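N-(5'-phosphoribosyl)anthranilate isomerase (Thermococcus kodakarensis, PDB 5LHE) catalyses the isomerisation of N-(5-phospho-beta-D-ribosyl)anthranilate to 1-(2-carboxyphenylamino)-1-deoxy-D-ribulose 5-phosphate, the third step from chorismate to tryptophan. Local coordinates at residues M12-L17 / G190-V195; G161-E166 / E198-V203. All blocks are in the same frame, centred on the assembly; numbering follows the deposited sequence.

Contact 1: residues M12-L17 / G190-V195; sequences MDELRL and GVKDRV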
loop_
_atom_site.group_PDB
_atom_site.type_symbol
_atom_site.label_atom_id
_atom_site.label_comp_id
_atom_site.label_asym_id
_atom_site.label_seq_id
_atom_site.Cartn_x
_atom_site.Cartn_y
_atom_site.Cartn_z
ATOM N N MET A 12 2.773 -2.837 -18.997
ATOM C CA MET A 12 2.508 -1.494 -19.497
ATOM C C MET A 12 1.020 -1.228 -19.680
ATOM O O MET A 12 0.549 -0.108 -19.457
ATOM C CB MET A 12 3.188 -1.266 -20.849
ATOM C CG MET A 12 4.651 -1.564 -20.905
ATOM S SD MET A 12 5.152 -1.837 -22.623
ATOM C CE MET A 12 4.103 -0.661 -23.473
ATOM N N ASP A 13 0.300 -2.250 -20.144
ATOM C CA ASP A 13 -1.139 -2.131 -20.347
ATOM C C ASP A 13 -1.789 -1.874 -19.002
ATOM O O ASP A 13 -2.539 -0.909 -18.841
ATOM C CB ASP A 13 -1.711 -3.384 -21.005
ATOM C CG ASP A 13 -1.323 -3.502 -22.466
ATOM O OD1 ASP A 13 -0.933 -2.470 -23.062
ATOM O OD2 ASP A 13 -1.408 -4.623 -23.017
ATOM N N GLU A 14 -1.474 -2.722 -18.028
ATOM C CA GLU A 14 -2.011 -2.552 -16.690
ATOM C C GLU A 14 -1.661 -1.179 -16.115
ATOM O O GLU A 14 -2.506 -0.518 -15.517
ATOM C CB GLU A 14 -1.500 -3.647 -15.768
ATOM C CG GLU A 14 -2.151 -4.996 -15.968
ATOM C CD GLU A 14 -1.765 -5.967 -14.874
ATOM O OE1 GLU A 14 -0.621 -5.889 -14.390
ATOM O OE2 GLU A 14 -2.599 -6.813 -14.494
ATOM N N LEU A 15 -0.424 -0.742 -16.330
ATOM C CA LEU A 15 0.040 0.543 -15.810
ATOM C C LEU A 15 -0.694 1.734 -16.421
ATOM O O LEU A 15 -1.189 2.607 -15.701
ATOM C CB LEU A 15 1.552 0.690 -16.037
ATOM C CG LEU A 15 2.152 2.065 -15.745
ATOM C CD1 LEU A 15 1.854 2.511 -14.324
ATOM C CD2 LEU A 15 3.658 2.060 -15.987
ATOM N N ARG A 16 -0.766 1.787 -17.743
ATOM C CA ARG A 16 -1.451 2.903 -18.395
ATOM C C ARG A 16 -2.934 2.970 -18.009
ATOM O O ARG A 16 -3.512 4.062 -17.914
ATOM C CB ARG A 16 -1.286 2.800 -19.909
ATOM C CG ARG A 16 0.135 3.087 -20.367
ATOM C CD ARG A 16 0.533 4.494 -19.937
ATOM N NE ARG A 16 1.717 4.975 -20.639
ATOM C CZ ARG A 16 2.791 5.480 -20.037
ATOM N NH1 ARG A 16 2.829 5.565 -18.715
ATOM N NH2 ARG A 16 3.823 5.900 -20.756
ATOM N N LEU A 17 -3.536 1.804 -17.780
ATOM C CA LEU A 17 -4.905 1.717 -17.286
ATOM C C LEU A 17 -5.040 2.396 -15.918
ATOM O O LEU A 17 -5.819 3.336 -15.771
ATOM C CB LEU A 17 -5.365 0.252 -17.212
ATOM C CG LEU A 17 -6.765 -0.016 -16.621
ATOM C CD1 LEU A 17 -7.853 0.718 -17.380
ATOM C CD2 LEU A 17 -7.082 -1.501 -16.558
ATOM N N GLY A 190 -6.723 -11.944 -12.800
ATOM C CA GLY A 190 -5.376 -11.511 -12.469
ATOM C C GLY A 190 -4.882 -10.308 -13.246
ATOM O O GLY A 190 -3.724 -9.898 -13.115
ATOM N N VAL A 191 -5.757 -9.733 -14.059
ATOM C CA VAL A 191 -5.415 -8.536 -14.804
ATOM C C VAL A 191 -6.241 -7.352 -14.321
ATOM O O VAL A 191 -7.468 -7.450 -14.174
ATOM C CB VAL A 191 -5.628 -8.734 -16.320
ATOM C CG1 VAL A 191 -5.179 -7.499 -17.095
ATOM C CG2 VAL A 191 -4.878 -9.972 -16.793
ATOM N N LYS A 192 -5.549 -6.251 -14.062
ATOM C CA LYS A 192 -6.183 -4.973 -13.776
ATOM C C LYS A 192 -7.277 -4.721 -14.802
ATOM O O LYS A 192 -7.038 -4.744 -16.012
ATOM C CB LYS A 192 -5.150 -3.850 -13.790
ATOM C CG LYS A 192 -4.648 -3.464 -12.409
ATOM C CD LYS A 192 -4.272 -4.674 -11.564
ATOM C CE LYS A 192 -3.334 -4.286 -10.434
ATOM N NZ LYS A 192 -3.308 -5.284 -9.334
ATOM N N ASP A 193 -8.483 -4.506 -14.305
ATOM C CA ASP A 193 -9.664 -4.506 -15.150
ATOM C C ASP A 193 -10.430 -3.188 -15.047
ATOM O O ASP A 193 -10.708 -2.708 -13.944
ATOM C CB ASP A 193 -10.552 -5.691 -14.774
ATOM C CG ASP A 193 -11.930 -5.620 -15.411
ATOM O OD1 ASP A 193 -12.088 -6.084 -16.564
ATOM O OD2 ASP A 193 -12.850 -5.109 -14.744
ATOM N N ARG A 194 -10.791 -2.623 -16.200
ATOM C CA ARG A 194 -11.350 -1.269 -16.256
ATOM C C ARG A 194 -12.693 -1.130 -15.535
ATOM O O ARG A 194 -12.885 -0.214 -14.734
ATOM C CB ARG A 194 -11.506 -0.815 -17.720
ATOM C CG ARG A 194 -11.543 0.697 -17.906
ATOM C CD ARG A 194 -12.970 1.222 -18.097
ATOM N NE ARG A 194 -13.535 0.795 -19.368
ATOM C CZ ARG A 194 -14.835 0.749 -19.633
ATOM N NH1 ARG A 194 -15.720 1.082 -18.704
ATOM N NH2 ARG A 194 -15.251 0.351 -20.821
ATOM N N VAL A 195 -13.634 -2.025 -15.816
ATOM C CA VAL A 195 -14.959 -1.873 -15.215
ATOM C C VAL A 195 -14.864 -2.048 -13.697
ATOM O O VAL A 195 -15.511 -1.316 -12.948
ATOM C CB VAL A 195 -16.007 -2.856 -15.812
ATOM C CG1 VAL A 195 -16.504 -2.361 -17.171
ATOM C CG2 VAL A 195 -15.446 -4.248 -15.934
#

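Contact 2: residues G161-E166 / E198-V203; sequences GGLTPE and EAFMAV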
loop_
_atom_site.group_PDB
_atom_site.type_symbol
_atom_site.label_atom_id
_atom_site.label_comp_id
_atom_site.label_asym_id
_atom_site.label_seq_id
_atom_site.Cartn_x
_atom_site.Cartn_y
_atom_site.Cartn_z
ATOM N N GLY A 161 -5.756 -4.091 2.028
ATOM C CA GLY A 161 -6.150 -5.477 2.234
ATOM C C GLY A 161 -7.619 -5.761 1.994
ATOM O O GLY A 161 -8.484 -5.189 2.662
ATOM N N GLY A 162 -7.902 -6.629 1.026
ATOM C CA GLY A 162 -9.227 -7.195 0.877
ATOM C C GLY A 162 -10.301 -6.274 0.340
ATOM O O GLY A 162 -11.472 -6.667 0.286
ATOM N N LEU A 163 -9.918 -5.066 -0.070
ATOM C CA LEU A 163 -10.878 -4.099 -0.615
ATOM C C LEU A 163 -11.374 -4.480 -1.992
ATOM O O LEU A 163 -10.589 -4.849 -2.870
ATOM C CB LEU A 163 -10.262 -2.710 -0.695
ATOM C CG LEU A 163 -9.900 -2.059 0.631
ATOM C CD1 LEU A 163 -9.523 -0.603 0.379
ATOM C CD2 LEU A 163 -11.070 -2.190 1.602
ATOM N N THR A 164 -12.680 -4.352 -2.186
ATOM C CA THR A 164 -13.342 -4.697 -3.432
ATOM C C THR A 164 -14.370 -3.610 -3.754
ATOM O O THR A 164 -14.682 -2.792 -2.888
ATOM C CB THR A 164 -14.017 -6.075 -3.332
ATOM O OG1 THR A 164 -15.202 -5.975 -2.525
ATOM C CG2 THR A 164 -13.050 -7.098 -2.721
ATOM N N PRO A 165 -14.885 -3.569 -4.997
ATOM C CA PRO A 165 -15.901 -2.546 -5.260
ATOM C C PRO A 165 -17.129 -2.723 -4.374
ATOM O O PRO A 165 -17.834 -1.754 -4.098
ATOM C CB PRO A 165 -16.262 -2.771 -6.733
ATOM C CG PRO A 165 -15.093 -3.440 -7.321
ATOM C CD PRO A 165 -14.473 -4.267 -6.229
ATOM N N GLU A 166 -17.365 -3.954 -3.929
ATOM C CA GLU A 166 -18.532 -4.259 -3.119
ATOM C C GLU A 166 -18.348 -3.964 -1.628
ATOM O O GLU A 166 -19.334 -3.752 -0.921
ATOM C CB GLU A 166 -18.918 -5.724 -3.304
ATOM C CG GLU A 166 -19.184 -6.105 -4.749
ATOM C CD GLU A 166 -18.038 -6.886 -5.370
ATOM O OE1 GLU A 166 -16.870 -6.446 -5.263
ATOM O OE2 GLU A 166 -18.309 -7.946 -5.969
ATOM N N GLU A 198 -13.308 1.198 -12.320
ATOM C CA GLU A 198 -14.324 2.252 -12.352
ATOM C C GLU A 198 -15.367 2.041 -11.260
ATOM O O GLU A 198 -15.795 2.998 -10.601
ATOM C CB GLU A 198 -14.996 2.327 -13.725
ATOM C CG GLU A 198 -14.121 3.006 -14.767
ATOM C CD GLU A 198 -14.875 3.419 -16.018
ATOM O OE1 GLU A 198 -15.902 2.781 -16.338
ATOM O OE2 GLU A 198 -14.434 4.395 -16.670
ATOM N N ALA A 199 -15.760 0.789 -11.050
ATOM C CA ALA A 199 -16.721 0.473 -10.002
ATOM C C ALA A 199 -16.124 0.779 -8.635
ATOM O O ALA A 199 -16.791 1.357 -7.775
ATOM C CB ALA A 199 -17.151 -0.973 -10.084
ATOM N N PHE A 200 -14.871 0.376 -8.440
ATOM C CA PHE A 200 -14.143 0.707 -7.222
ATOM C C PHE A 200 -14.085 2.222 -7.053
ATOM O O PHE A 200 -14.466 2.753 -6.005
ATOM C CB PHE A 200 -12.726 0.108 -7.255
ATOM C CG PHE A 200 -11.931 0.326 -5.991
ATOM C CD1 PHE A 200 -11.152 1.466 -5.832
ATOM C CD2 PHE A 200 -11.922 -0.625 -4.987
ATOM C CE1 PHE A 200 -10.396 1.674 -4.679
ATOM C CE2 PHE A 200 -11.172 -0.430 -3.827
ATOM C CZ PHE A 200 -10.406 0.726 -3.674
ATOM N N MET A 201 -13.626 2.915 -8.091
ATOM C CA MET A 201 -13.521 4.367 -8.052
ATOM C C MET A 201 -14.863 5.036 -7.781
ATOM O O MET A 201 -14.934 5.977 -6.996
ATOM C CB MET A 201 -12.940 4.894 -9.360
ATOM C CG MET A 201 -11.480 4.532 -9.571
ATOM S SD MET A 201 -10.410 4.986 -8.194
ATOM C CE MET A 201 -10.393 6.765 -8.358
ATOM N N ALA A 202 -15.921 4.528 -8.417
ATOM C CA ALA A 202 -17.277 5.073 -8.265
ATOM C C ALA A 202 -17.690 5.144 -6.798
ATOM O O ALA A 202 -18.450 6.019 -6.396
ATOM C CB ALA A 202 -18.268 4.240 -9.047
ATOM N N VAL A 203 -17.177 4.224 -5.992
ATOM C CA VAL A 203 -17.506 4.229 -4.577
ATOM C C VAL A 203 -16.651 5.266 -3.858
ATOM O O VAL A 203 -17.164 6.084 -3.085
ATOM C CB VAL A 203 -17.318 2.847 -3.959
ATOM C CG1 VAL A 203 -17.810 2.846 -2.530
ATOM C CG2 VAL A 203 -18.076 1.813 -4.767
#

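Contact 1: residues M12-L17 / G190-V195
E14 reaches from helix 12-18 to the backbone of strand 191-192, where its OE2 accepts a hydrogen bond from K192 N at 3.0 Å. The N-H...O angle of 163° shows a nearly straight bond, although the donor meets OE2 on the anti side and lies 33° out of the carboxylate plane. With CG beside the backbone N (chi1 -75°) and the chain extended beyond it, E14 crosses the K192 side chain at about a right angle, its CG 3.9 Å from K192 CB. OE2 also lies 3.3 Å from V191 CA. One turn on, L17 points the same way: its CD2 packs 3.3 Å from K192 O, while CD1 sits 3.7 Å from R194 CG, the two side chains again roughly perpendicular. Beyond the pair, E14 OE1 accepts from K10 N and OE2 forms a salt bridge with R35, whereas K192 NZ turns to E187 and C7 O. Replacing E14 with an alanine would probably leave K192 N and K10 N without their carboxylate acceptor and R35 without its acidic mate, and open a gap beside K192 CB. The chemistry implies a buried carboxylate, likely kept ionised by R35, joining the first helix of the TIM barrel to the segment that leads into its last.

Contact 2: residues G161-E166 / E198-V203
P165 lies against the turn of helix 194-204 that carries A199 and F200, its CA only 4.2 Å from that of F200, the closest backbone approach between the two segments. The tight part is apolar. P165 CB packs 3.9 Å from A199 CB and 3.8 Å from F200 N, so the proline ring rests on the helix backbone as well as on a methyl group. The F200 ring extends from there along the loop, its CG anti to the backbone N (chi1 -176°), and presents its edge rather than a face: L163 CB lies in the ring plane, 4.0 Å from CE2, and T164 C stands 4.1 Å from CD2. No hydrogen bond crosses between the segments, which meet through van der Waals contact alone.

Toward solvent the contact thins out. V203 touches at its border through a single methyl, CG2 being 3.6 Å from P165 O. The T164 side chain starts away from the helix, and that of exposed E166 sets off away too, its end bending back without touching.

Around this seam, L163, F200 and V203 all touch V168 of helix 168-175. L163 and F200 also meet V180 on strand 179-182, and F200 continues to V4 on strand 3-7. The loop after the seventh barrel strand is thereby packed against the final helix, with F200 reaching the layer between that helix and the barrel wall.

From the N terminus, the chain forms strand 3-7 and helix 12-18, then runs through most of the barrel before residues 190-195 return to that helix. Contact 1 thus closes a long loop of 172 intervening residues, bringing the first and last beta-alpha units together where the ring of eight parallel strands closes. Contact 2 spans only 31 residues, from the loop behind strand 158-160 to the final helix. The two cross instead of nesting, because 161-166 lies inside the span of contact 1 and 198-203 lies beyond its end. Their centres are 15 Å apart, and both use helix 194-204, which therefore joins the first helix's side to the seventh strand's loop.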